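Local coordinates for protein predicted ATPase of the ABC class (Vibrio vulnificus, PDB 5D6A) that probably binds and hydrolyses ATP as a P-loop ATPase of the ABC class, and binds the ATP analogue AMP-PNP, at residues N145-G150 / I159-F164; V480-K483 / S487-F490. All coordinates share one frame; numbering follows the deposited sequence.

Contact 1 of 2, residues N145-G150 / I159-F164; sequences NLPAEG and INIITF
Leu146 and Pro147 face Ile161 and Ile162 across a wide backbone gap: the nearest CA atoms, those of Leu146 and Ile161, stand 8.7 Å apart, and the segment 145-150 runs past one side of the helical turn 159-164 as a mostly loop segment, extended through Ala148. Side chains from both segments have to span that distance, and they do so as two separate apolar pairs. In the first, the ring of Pro147 and the long branch of Ile161 reach toward each other. Ile161 CD1 comes to 4.1 Å from Pro147 CG and lies equally near Pro147 CD, so a single methyl meets both of these ring carbons. The torsions put it there: CG1 of Ile161 lies opposite the carbonyl carbon (chi1 -59°), and the next bond is extended (chi2 177°), carrying CD1 to the proline ring. The second pair is Leu146 with Ile162. Here one branch of the leucine, CD2, meets CD1 of the isoleucine at 4.1 Å, the two side chains slanting across one another. Everything that touches is aliphatic, and the meeting is light, with only 116 Å² buried in all. Within the helix, Thr163 N bonds back to Ile159 O at 2.7 Å, while the links from Phe164 N are weak, where the helix widens into a pi-type turn. Several backbone polar atoms of 145-150 find partners elsewhere: Leu146 N bonds Gln63, and Leu146 O and Pro147 O take the hydroxyls of Tyr40 and Tyr43. The chain 145-150 thus leaves strand 137-144 of the N-terminal antiparallel sheet, leans on helix 155-172 and enters the small hairpin of 148-149 and 152-153, while helix 23-33 packs against Ile159 and Thr163 of the long helix.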
loop_
_atom_site.group_PDB
_atom_site.type_symbol
_atom_site.label_atom_id
_atom_site.label_comp_id
_atom_site.label_asym_id
_atom_site.label_seq_id
_atom_site.Cartn_x
_atom_site.Cartn_y
_atom_site.Cartn_z
ATOM N N ASN A 145 24.665 -8.265 14.178
ATOM C CA ASN A 145 25.066 -8.773 12.876
ATOM C C ASN A 145 26.508 -9.280 12.948
ATOM O O ASN A 145 27.456 -8.495 12.913
ATOM C CB ASN A 145 24.919 -7.679 11.815
ATOM C CG ASN A 145 25.124 -8.196 10.406
ATOM O OD1 ASN A 145 25.396 -9.377 10.193
ATOM N ND2 ASN A 145 24.982 -7.312 9.431
ATOM N N LEU A 146 26.660 -10.598 13.055
ATOM C CA LEU A 146 27.979 -11.225 13.165
ATOM C C LEU A 146 28.800 -11.039 11.881
ATOM O O LEU A 146 28.325 -11.360 10.790
ATOM C CB LEU A 146 27.826 -12.712 13.503
ATOM C CG LEU A 146 27.079 -13.012 14.811
ATOM C CD1 LEU A 146 26.870 -14.506 14.987
ATOM C CD2 LEU A 146 27.816 -12.434 16.011
ATOM N N PRO A 147 30.043 -10.530 12.014
ATOM C CA PRO A 147 30.913 -10.236 10.875
ATOM C C PRO A 147 31.677 -11.425 10.301
ATOM O O PRO A 147 31.781 -12.478 10.933
ATOM C CB PRO A 147 31.904 -9.236 11.464
ATOM C CG PRO A 147 32.060 -9.687 12.874
ATOM C CD PRO A 147 30.717 -10.233 13.293
ATOM N N ALA A 148 32.222 -11.220 9.105
ATOM C CA ALA A 148 32.987 -12.235 8.399
ATOM C C ALA A 148 33.578 -11.628 7.131
ATOM O O ALA A 148 33.100 -10.599 6.652
ATOM C CB ALA A 148 32.096 -13.420 8.053
ATOM N N GLU A 149 34.617 -12.268 6.595
ATOM C CA GLU A 149 35.260 -11.797 5.361
ATOM C C GLU A 149 34.623 -12.503 4.163
ATOM O O GLU A 149 35.271 -13.274 3.454
ATOM C CB GLU A 149 36.784 -12.019 5.406
ATOM C CG GLU A 149 37.227 -13.454 5.675
ATOM C CD GLU A 149 38.736 -13.639 5.640
ATOM O OE1 GLU A 149 39.464 -12.632 5.510
ATOM O OE2 GLU A 149 39.197 -14.798 5.744
ATOM N N GLY A 150 33.344 -12.217 3.944
ATOM C CA GLY A 150 32.580 -12.846 2.874
ATOM C C GLY A 150 31.828 -14.020 3.468
ATOM O O GLY A 150 30.598 -14.078 3.409
ATOM N N ILE A 159 34.870 -10.513 18.664
ATOM C CA ILE A 159 35.281 -10.316 20.054
ATOM C C ILE A 159 35.106 -8.846 20.427
ATOM O O ILE A 159 34.517 -8.525 21.461
ATOM C CB ILE A 159 36.757 -10.732 20.273
ATOM C CG1 ILE A 159 36.917 -12.250 20.137
ATOM C CG2 ILE A 159 37.242 -10.329 21.659
ATOM C CD1 ILE A 159 38.356 -12.721 20.177
ATOM N N ASN A 160 35.609 -7.963 19.570
ATOM C CA ASN A 160 35.517 -6.521 19.792
ATOM C C ASN A 160 34.068 -6.059 19.988
ATOM O O ASN A 160 33.781 -5.234 20.852
ATOM C CB ASN A 160 36.145 -5.771 18.609
ATOM C CG ASN A 160 36.203 -4.271 18.826
ATOM O OD1 ASN A 160 36.370 -3.802 19.952
ATOM N ND2 ASN A 160 36.091 -3.509 17.742
ATOM N N ILE A 161 33.164 -6.606 19.184
ATOM C CA ILE A 161 31.748 -6.254 19.255
ATOM C C ILE A 161 31.060 -6.805 20.503
ATOM O O ILE A 161 30.442 -6.062 21.265
ATOM C CB ILE A 161 30.969 -6.802 18.031
ATOM C CG1 ILE A 161 31.546 -6.242 16.724
ATOM C CG2 ILE A 161 29.485 -6.464 18.151
ATOM C CD1 ILE A 161 30.878 -6.780 15.474
ATOM N N ILE A 162 31.184 -8.112 20.699
ATOM C CA ILE A 162 30.499 -8.812 21.788
ATOM C C ILE A 162 31.118 -8.685 23.180
ATOM O O ILE A 162 30.386 -8.593 24.167
ATOM C CB ILE A 162 30.386 -10.319 21.457
ATOM C CG1 ILE A 162 29.685 -10.517 20.106
ATOM C CG2 ILE A 162 29.642 -11.060 22.564
ATOM C CD1 ILE A 162 29.673 -11.951 19.620
ATOM N N THR A 163 32.449 -8.686 23.264
ATOM C CA THR A 163 33.135 -8.652 24.565
ATOM C C THR A 163 33.709 -7.302 24.988
ATOM O O THR A 163 34.107 -7.143 26.141
ATOM C CB THR A 163 34.296 -9.665 24.601
ATOM O OG1 THR A 163 35.356 -9.219 23.749
ATOM C CG2 THR A 163 33.819 -11.046 24.164
ATOM N N PHE A 164 33.770 -6.343 24.069
ATOM C CA PHE A 164 34.322 -5.028 24.398
ATOM C C PHE A 164 33.274 -3.914 24.291
ATOM O O PHE A 164 33.041 -3.190 25.259
ATOM C CB PHE A 164 35.544 -4.730 23.518
ATOM C CG PHE A 164 36.208 -3.419 23.827
ATOM C CD1 PHE A 164 37.088 -3.310 24.894
ATOM C CD2 PHE A 164 35.965 -2.299 23.046
ATOM C CE1 PHE A 164 37.704 -2.105 25.184
ATOM C CE2 PHE A 164 36.578 -1.092 23.330
ATOM C CZ PHE A 164 37.448 -0.996 24.401
#

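Contact 2 of 2, residues V480-K483 / S487-F490; sequences VSAK and SLRF
Three backbone hydrogen bonds tie Val480-Lys483 to Ser487-Phe490, two antiparallel strands whose axes come within 4.7 Å. Ser481 and Arg489 form a complete hydrogen-bonded pair: Arg489 N gives a 2.7 Å bond to Ser481 O, arriving nearly in line with the carbonyl, and Ser481 N returns one of 3.1 Å to Arg489 O. Toward the turn, Lys483 N reaches Ser487 O at 3.1 Å, the donor standing well above the carbonyl plane. CA-H...O contacts run alongside them, from Val480 to Arg489 O and, more bent, from Ala482 to Ser487 O.

The apolar contacts belong to the face bearing Val480, Ala482, Leu488 and Phe490. Val480 CG2 lies 4.2 Å from Phe490 CD1, the two side chains side by side and pointing the same way, with the methyl meeting the ring at a slant. Leu488 sends CD1 back toward the neighbouring strand (chi2 57°), where it lies 3.6 Å from Ser481 O and also faces Ala482 CB. This face is covered by helices 468-475 and 506-519; Trp516 meets Phe490 edge-to-face.

Polar and charged side chains occupy the other face. Ser481 OG turns back to its own strand and bonds Val480 O at 2.7 Å from above the carbonyl plane, a poorly directed bond. The extended Arg489 chain leads away from the partner strand, and its NE bonds Gly491 O. Lys483 also reaches outward, and its NZ stays 5.7 Å from Arg489 NH1, like charges that are not in contact.

Joined by only three residues and paired in strict antiparallel register, the strands make a beta hairpin, extended by strand 493-496 into a three-stranded meander. Its apolar face packs on helices, while Phe494 of the third strand lies against Ser487 and Arg489, in the MRB1590-type C-terminal region.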
loop_
_atom_site.group_PDB
_atom_site.type_symbol
_atom_site.label_atom_id
_atom_site.label_comp_id
_atom_site.label_asym_id
_atom_site.label_seq_id
_atom_site.Cartn_x
_atom_site.Cartn_y
_atom_site.Cartn_z
ATOM N N VAL A 480 6.149 -17.518 10.850
ATOM C CA VAL A 480 5.426 -16.382 11.441
ATOM C C VAL A 480 6.279 -15.120 11.391
ATOM O O VAL A 480 7.217 -14.973 12.172
ATOM C CB VAL A 480 5.035 -16.637 12.914
ATOM C CG1 VAL A 480 4.287 -15.431 13.478
ATOM C CG2 VAL A 480 4.191 -17.895 13.047
ATOM N N SER A 481 5.947 -14.208 10.479
ATOM C CA SER A 481 6.698 -12.960 10.328
ATOM C C SER A 481 5.921 -11.890 9.587
ATOM O O SER A 481 4.993 -12.178 8.834
ATOM C CB SER A 481 7.990 -13.204 9.559
ATOM O OG SER A 481 8.809 -14.160 10.205
ATOM N N ALA A 482 6.346 -10.651 9.784
ATOM C CA ALA A 482 5.722 -9.509 9.149
ATOM C C ALA A 482 6.686 -8.841 8.180
ATOM O O ALA A 482 7.892 -8.784 8.434
ATOM C CB ALA A 482 5.287 -8.511 10.207
ATOM N N LYS A 483 6.145 -8.360 7.062
ATOM C CA LYS A 483 6.914 -7.614 6.072
ATOM C C LYS A 483 6.433 -6.180 6.171
ATOM O O LYS A 483 5.544 -5.755 5.430
ATOM C CB LYS A 483 6.715 -8.158 4.656
ATOM C CG LYS A 483 7.330 -9.527 4.429
ATOM C CD LYS A 483 7.234 -9.939 2.967
ATOM C CE LYS A 483 7.919 -11.276 2.722
ATOM N NZ LYS A 483 7.871 -11.680 1.287
ATOM N N SER A 487 1.982 -6.141 5.571
ATOM C CA SER A 487 1.757 -7.581 5.430
ATOM C C SER A 487 2.132 -8.417 6.647
ATOM O O SER A 487 3.037 -8.072 7.398
ATOM C CB SER A 487 2.525 -8.098 4.209
ATOM O OG SER A 487 2.349 -9.495 4.040
ATOM N N LEU A 488 1.413 -9.524 6.817
ATOM C CA LEU A 488 1.649 -10.473 7.902
ATOM C C LEU A 488 1.582 -11.890 7.354
ATOM O O LEU A 488 0.556 -12.303 6.812
ATOM C CB LEU A 488 0.613 -10.320 9.013
ATOM C CG LEU A 488 0.649 -11.413 10.094
ATOM C CD1 LEU A 488 2.021 -11.516 10.750
ATOM C CD2 LEU A 488 -0.434 -11.166 11.131
ATOM N N ARG A 489 2.675 -12.631 7.503
ATOM C CA ARG A 489 2.734 -14.000 7.026
ATOM C C ARG A 489 2.521 -14.994 8.167
ATOM O O ARG A 489 3.209 -14.947 9.187
ATOM C CB ARG A 489 4.066 -14.276 6.337
ATOM C CG ARG A 489 4.150 -15.685 5.776
ATOM C CD ARG A 489 5.432 -15.927 5.012
ATOM N NE ARG A 489 5.504 -17.304 4.538
ATOM C CZ ARG A 489 6.468 -17.783 3.760
ATOM N NH1 ARG A 489 7.455 -16.993 3.347
ATOM N NH2 ARG A 489 6.440 -19.056 3.388
ATOM N N PHE A 490 1.558 -15.890 7.971
ATOM C CA PHE A 490 1.231 -16.918 8.941
ATOM C C PHE A 490 1.183 -18.215 8.143
ATOM O O PHE A 490 0.166 -18.557 7.538
ATOM C CB PHE A 490 -0.103 -16.592 9.613
ATOM C CG PHE A 490 -0.409 -17.444 10.810
ATOM C CD1 PHE A 490 0.224 -17.205 12.024
ATOM C CD2 PHE A 490 -1.358 -18.454 10.741
ATOM C CE1 PHE A 490 -0.062 -17.978 13.138
ATOM C CE2 PHE A 490 -1.650 -19.227 11.853
ATOM C CZ PHE A 490 -1.001 -18.989 13.053
#

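Contact 1 and contact 2 lie in different regions of the chain, the N-terminal ABC-class range and the MRB1590-type C-terminal range, and share no secondary-structure element; their centres are 29 Å apart and their nearest atoms about 17 Å. Contact 1 is the farther from the middle of the chain, yet its touching residues are mostly buried and meet through aliphatic carbons alone, where a loop lies against a helix. Contact 2 lies nearer the centre but is partly open, and backbone hydrogen bonding within a sheet carries it, burying three times the area. Its apolar side chains are turned to helices, its charged ones lie on the opposite face of the hairpin.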